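Local structure of extracellular protein containing a SCP domain (Bacillus anthracis, 4IFA) at residues N220-R234 with S296-S308. The protein is of unknown function but is an extracellular SCP-domain protein considered a vaccine candidate and probably connected with virulence. Numbering follows the deposited sequence. Where two conformers were deposited one is given.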
loop_
_atom_site.group_PDB
_atom_site.type_symbol
_atom_site.label_atom_id
_atom_site.label_comp_id
_atom_site.label_asym_id
_atom_site.label_seq_id
_atom_site.Cartn_x
_atom_site.Cartn_y
_atom_site.Cartn_z
ATOM N N ASN A 220 -9.102 0.189 1.819
ATOM C CA ASN A 220 -7.850 0.472 2.493
ATOM C C ASN A 220 -7.602 -0.496 3.652
ATOM O O ASN A 220 -6.464 -0.905 3.909
ATOM C CB ASN A 220 -7.812 1.923 2.951
ATOM C CG ASN A 220 -7.411 2.882 1.858
ATOM O OD1 ASN A 220 -6.576 2.549 0.995
ATOM N ND2 ASN A 220 -7.958 4.107 1.894
HETATM N N MSE A 221 -8.649 -0.830 4.401
HETATM C CA MSE A 221 -8.529 -1.781 5.513
HETATM C C MSE A 221 -8.088 -3.175 5.050
HETATM O O MSE A 221 -7.166 -3.773 5.636
HETATM C CB MSE A 221 -9.881 -1.899 6.241
HETATM C CG MSE A 221 -10.204 -0.661 7.032
HETATM SE SE MSE A 221 -12.106 -0.387 7.419
HETATM C CE MSE A 221 -12.437 -2.177 8.211
ATOM N N GLN A 222 -8.732 -3.716 4.030
ATOM C CA GLN A 222 -8.370 -5.056 3.558
ATOM C C GLN A 222 -7.000 -5.062 2.884
ATOM O O GLN A 222 -6.222 -5.984 3.057
ATOM C CB GLN A 222 -9.425 -5.637 2.622
ATOM C CG GLN A 222 -9.081 -7.063 2.236
ATOM C CD GLN A 222 -9.159 -8.030 3.386
ATOM O OE1 GLN A 222 -10.016 -7.904 4.264
ATOM N NE2 GLN A 222 -8.285 -9.026 3.373
ATOM N N GLN A 223 -6.679 -4.028 2.135
ATOM C CA GLN A 223 -5.330 -3.951 1.510
ATOM C C GLN A 223 -4.260 -3.927 2.602
ATOM O O GLN A 223 -3.266 -4.647 2.517
ATOM C CB GLN A 223 -5.188 -2.756 0.583
ATOM C CG GLN A 223 -6.107 -2.831 -0.621
ATOM C CD GLN A 223 -6.052 -1.613 -1.447
ATOM O OE1 GLN A 223 -5.098 -0.855 -1.466
ATOM N NE2 GLN A 223 -7.109 -1.438 -2.231
ATOM N N ILE A 224 -4.439 -3.107 3.638
ATOM C CA ILE A 224 -3.452 -3.096 4.708
ATOM C C ILE A 224 -3.338 -4.491 5.312
ATOM O O ILE A 224 -2.227 -4.941 5.652
ATOM C CB ILE A 224 -3.782 -2.025 5.792
ATOM C CG1 ILE A 224 -3.507 -0.634 5.236
ATOM C CG2 ILE A 224 -2.968 -2.283 7.093
ATOM C CD1 ILE A 224 -4.095 0.518 6.108
ATOM N N PHE A 225 -4.451 -5.145 5.584
ATOM C CA PHE A 225 -4.417 -6.503 6.126
ATOM C C PHE A 225 -3.612 -7.489 5.290
ATOM O O PHE A 225 -2.662 -8.116 5.774
ATOM C CB PHE A 225 -5.832 -7.009 6.387
ATOM C CG PHE A 225 -5.892 -8.427 6.818
ATOM C CD1 PHE A 225 -5.609 -8.799 8.148
ATOM C CD2 PHE A 225 -6.210 -9.427 5.924
ATOM C CE1 PHE A 225 -5.651 -10.137 8.542
ATOM C CE2 PHE A 225 -6.249 -10.760 6.330
ATOM C CZ PHE A 225 -5.979 -11.106 7.640
ATOM N N ASP A 226 -3.959 -7.602 4.027
ATOM C CA ASP A 226 -3.251 -8.538 3.158
ATOM C C ASP A 226 -1.771 -8.180 3.009
ATOM O O ASP A 226 -0.911 -9.070 3.009
ATOM C CB ASP A 226 -3.889 -8.563 1.772
ATOM C CG ASP A 226 -5.203 -9.263 1.731
ATOM O OD1 ASP A 226 -5.459 -10.164 2.549
ATOM O OD2 ASP A 226 -6.024 -8.963 0.807
ATOM N N LEU A 227 -1.462 -6.889 2.867
ATOM C CA LEU A 227 -0.089 -6.479 2.647
ATOM C C LEU A 227 0.721 -6.642 3.933
ATOM O O LEU A 227 1.926 -6.824 3.872
ATOM C CB LEU A 227 -0.072 -5.045 2.085
ATOM C CG LEU A 227 -0.705 -4.880 0.714
ATOM C CD1 LEU A 227 -0.840 -3.367 0.392
ATOM C CD2 LEU A 227 0.177 -5.591 -0.314
ATOM N N THR A 228 0.057 -6.584 5.092
ATOM C CA THR A 228 0.749 -6.871 6.374
ATOM C C THR A 228 1.121 -8.363 6.369
ATOM O O THR A 228 2.205 -8.698 6.824
ATOM C CB THR A 228 -0.115 -6.517 7.604
ATOM O OG1 THR A 228 -0.265 -5.082 7.634
ATOM C CG2 THR A 228 0.566 -6.903 8.902
ATOM N N ASN A 229 0.247 -9.237 5.889
ATOM C CA ASN A 229 0.561 -10.656 5.835
ATOM C C ASN A 229 1.696 -10.947 4.829
ATOM O O ASN A 229 2.474 -11.869 5.042
ATOM C CB ASN A 229 -0.656 -11.526 5.639
ATOM C CG ASN A 229 -1.412 -11.742 6.924
ATOM O OD1 ASN A 229 -0.791 -11.787 7.983
ATOM N ND2 ASN A 229 -2.730 -11.897 6.850
ATOM N N ILE A 230 1.818 -10.153 3.766
ATOM C CA ILE A 230 2.973 -10.267 2.860
ATOM C C ILE A 230 4.269 -9.942 3.613
ATOM O O ILE A 230 5.273 -10.637 3.470
ATOM C CB ILE A 230 2.768 -9.410 1.609
ATOM C CG1 ILE A 230 1.694 -10.092 0.761
ATOM C CG2 ILE A 230 4.081 -9.196 0.847
ATOM C CD1 ILE A 230 1.350 -9.397 -0.489
ATOM N N ILE A 231 4.237 -8.893 4.438
ATOM C CA ILE A 231 5.364 -8.590 5.276
ATOM C C ILE A 231 5.654 -9.760 6.225
ATOM O O ILE A 231 6.840 -10.157 6.393
ATOM C CB ILE A 231 5.090 -7.285 6.080
ATOM C CG1 ILE A 231 5.105 -6.080 5.162
ATOM C CG2 ILE A 231 6.156 -7.104 7.166
ATOM C CD1 ILE A 231 4.515 -4.800 5.754
ATOM N N ARG A 232 4.631 -10.286 6.884
ATOM C CA ARG A 232 4.822 -11.420 7.834
ATOM C C ARG A 232 5.510 -12.587 7.096
ATOM O O ARG A 232 6.506 -13.157 7.571
ATOM C CB ARG A 232 3.530 -11.921 8.471
ATOM C CG ARG A 232 2.621 -10.945 9.210
ATOM C CD ARG A 232 3.030 -10.636 10.559
ATOM N NE ARG A 232 2.883 -11.747 11.498
ATOM C CZ ARG A 232 3.086 -11.630 12.807
ATOM N NH1 ARG A 232 3.419 -10.466 13.315
ATOM N NH2 ARG A 232 2.938 -12.698 13.592
ATOM N N SER A 233 5.006 -12.940 5.927
ATOM C CA SER A 233 5.576 -14.033 5.149
ATOM C C SER A 233 7.046 -13.790 4.785
ATOM O O SER A 233 7.873 -14.690 4.893
ATOM C CB SER A 233 4.710 -14.276 3.900
ATOM O OG SER A 233 5.124 -15.433 3.194
ATOM N N ARG A 234 7.346 -12.564 4.363
ATOM C CA ARG A 234 8.696 -12.160 3.988
ATOM C C ARG A 234 9.689 -12.405 5.146
ATOM O O ARG A 234 10.845 -12.807 4.931
ATOM C CB ARG A 234 8.658 -10.667 3.645
ATOM C CG ARG A 234 9.925 -10.065 3.109
ATOM C CD ARG A 234 9.772 -8.526 2.942
ATOM N NE ARG A 234 8.593 -8.148 2.112
ATOM C CZ ARG A 234 7.865 -7.032 2.292
ATOM N NH1 ARG A 234 8.165 -6.206 3.281
ATOM N NH2 ARG A 234 6.784 -6.733 1.551
ATOM N N SER A 296 -1.631 8.985 1.392
ATOM C CA SER A 296 -2.607 8.946 0.289
ATOM C C SER A 296 -3.562 7.785 0.326
ATOM O O SER A 296 -4.727 7.944 -0.017
ATOM C CB SER A 296 -1.907 8.942 -1.072
ATOM O OG SER A 296 -0.994 7.832 -1.192
ATOM N N ASP A 297 -3.065 6.615 0.707
ATOM C CA ASP A 297 -3.846 5.404 0.787
ATOM C C ASP A 297 -3.222 4.398 1.731
ATOM O O ASP A 297 -2.198 4.682 2.354
ATOM C CB ASP A 297 -4.151 4.829 -0.619
ATOM C CG ASP A 297 -2.888 4.372 -1.404
ATOM O OD1 ASP A 297 -1.805 4.243 -0.789
ATOM O OD2 ASP A 297 -3.047 4.106 -2.614
ATOM N N GLY A 298 -3.851 3.234 1.869
ATOM C CA GLY A 298 -3.391 2.211 2.802
ATOM C C GLY A 298 -2.019 1.693 2.478
ATOM O O GLY A 298 -1.219 1.438 3.401
ATOM N N VAL A 299 -1.728 1.480 1.200
ATOM C CA VAL A 299 -0.402 1.068 0.732
ATOM C C VAL A 299 0.650 2.034 1.253
ATOM O O VAL A 299 1.665 1.617 1.823
ATOM C CB VAL A 299 -0.358 0.974 -0.805
ATOM C CG1 VAL A 299 1.098 0.823 -1.294
ATOM C CG2 VAL A 299 -1.237 -0.179 -1.288
ATOM N N ALA A 300 0.410 3.340 1.119
ATOM C CA ALA A 300 1.359 4.339 1.579
ATOM C C ALA A 300 1.500 4.351 3.087
ATOM O O ALA A 300 2.633 4.427 3.637
ATOM C CB ALA A 300 0.946 5.743 1.062
ATOM N N ALA A 301 0.390 4.233 3.808
ATOM C CA ALA A 301 0.465 4.182 5.280
ATOM C C ALA A 301 1.275 3.009 5.757
ATOM O O ALA A 301 2.122 3.151 6.642
ATOM C CB ALA A 301 -0.933 4.112 5.920
ATOM N N LEU A 302 1.036 1.838 5.196
ATOM C CA LEU A 302 1.757 0.632 5.628
ATOM C C LEU A 302 3.283 0.765 5.366
ATOM O O LEU A 302 4.126 0.310 6.181
ATOM C CB LEU A 302 1.185 -0.617 4.949
ATOM C CG LEU A 302 1.851 -1.933 5.282
ATOM C CD1 LEU A 302 1.760 -2.220 6.768
ATOM C CD2 LEU A 302 1.146 -3.022 4.481
ATOM N N GLN A 303 3.666 1.384 4.250
ATOM C CA GLN A 303 5.084 1.578 3.950
ATOM C C GLN A 303 5.712 2.558 4.937
ATOM O O GLN A 303 6.902 2.461 5.247
ATOM C CB GLN A 303 5.309 1.968 2.495
ATOM C CG GLN A 303 5.096 0.793 1.562
ATOM C CD GLN A 303 6.076 -0.326 1.841
ATOM O OE1 GLN A 303 5.693 -1.479 2.105
ATOM N NE2 GLN A 303 7.354 0.004 1.804
ATOM N N GLY A 304 4.919 3.499 5.439
ATOM C CA GLY A 304 5.383 4.399 6.497
ATOM C C GLY A 304 5.624 3.611 7.775
ATOM O O GLY A 304 6.652 3.795 8.471
ATOM N N TRP A 305 4.723 2.695 8.118
ATOM C CA TRP A 305 4.893 1.859 9.311
ATOM C C TRP A 305 6.103 0.929 9.212
ATOM O O TRP A 305 6.888 0.768 10.156
ATOM C CB TRP A 305 3.645 1.041 9.629
ATOM C CG TRP A 305 2.469 1.868 10.037
ATOM C CD1 TRP A 305 2.505 2.991 10.823
ATOM C CD2 TRP A 305 1.072 1.597 9.791
ATOM N NE1 TRP A 305 1.231 3.453 11.047
ATOM C CE2 TRP A 305 0.334 2.626 10.424
ATOM C CE3 TRP A 305 0.380 0.628 9.072
ATOM C CZ2 TRP A 305 -1.062 2.670 10.349
ATOM C CZ3 TRP A 305 -0.979 0.707 8.976
ATOM C CH2 TRP A 305 -1.683 1.696 9.638
ATOM N N LEU A 306 6.287 0.309 8.057
ATOM C CA LEU A 306 7.433 -0.610 7.843
ATOM C C LEU A 306 8.746 0.103 8.058
ATOM O O LEU A 306 9.717 -0.476 8.579
ATOM C CB LEU A 306 7.393 -1.166 6.422
ATOM C CG LEU A 306 8.414 -2.231 6.036
ATOM C CD1 LEU A 306 8.176 -3.501 6.836
ATOM C CD2 LEU A 306 8.394 -2.483 4.520
ATOM N N ASN A 307 8.794 1.380 7.670
ATOM C CA ASN A 307 10.000 2.192 7.770
ATOM C C ASN A 307 10.192 3.003 9.053
ATOM O O ASN A 307 11.083 3.845 9.130
ATOM C CB ASN A 307 10.090 3.099 6.546
ATOM C CG ASN A 307 10.548 2.353 5.334
ATOM O OD1 ASN A 307 11.737 2.071 5.228
ATOM N ND2 ASN A 307 9.632 2.057 4.394
ATOM N N SER A 308 9.440 2.632 10.081
ATOM C CA SER A 308 9.543 3.294 11.412
ATOM C C SER A 308 9.795 2.209 12.458
ATOM O O SER A 308 8.978 1.289 12.573
ATOM C CB SER A 308 8.240 3.998 11.697
ATOM O OG SER A 308 8.190 4.404 13.083
HETATM O O HOH W 1 -7.103 6.489 0.068
HETATM O O HOH W 2 6.157 -4.176 2.417
#
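Leu302 is the knob of this helix pair, set in a hole formed by Ile224, Leu227, Thr228 and Ile231. Its CG stands anti to the backbone N (chi1 179°), which brings CD1 and CD2 against helix 220-234. CD2 presses on Leu227 CB at 3.4 Å, a tight carbon contact. CD1 lies 3.6 Å from Thr228 OG1 and also meets Ile231 CD1, the two side chains approaching tip to tip. The Thr228 hydroxyl donates to Ile224 O (2.8 Å), so it is satisfied within its own helix.

The flanks are apolar too. Leu227 CD1 touches Val299 CG2 on one side of the knob. Farther along, Ile231 and Leu306 slide past each other in opposite directions, with their CD1 atoms 4.0 Å apart. Ile224 CG2 comes to the edge of the Trp305 ring, near CZ3.

At the N-terminal ends of the two segments the backbones draw together, Asn220 CA lying 4.8 Å from Gly298 CA. Gly298 N donates to Asn220 OD1 (2.9 Å), from well above the carbonyl plane. Gly298 brings its backbone against Ile224, whose CG1 and CD1 both lie against Gly298 CA. A water joins Asn220 ND2 to Ser296 O. Asp297 caps helix 298-306 through OD1 to Ala300 N (3.1 Å), while its OD2 makes a salt bridge to Arg181. Near the C-terminal ends, a second water links Arg234 NH2 to Gln303 OE1.

Strands 322-328 and 331-338 touch Ile224, and strand 176-183 of the seven-stranded sheet touches Val299 and Leu306. The short segment axes cross at -41°, 9.0 Å apart. This is a buried helix pair with a single knob-into-hole contact, on one side of the four-stranded sheet, part of the alpha/beta/alpha sandwich of the SCP (CAP) domain.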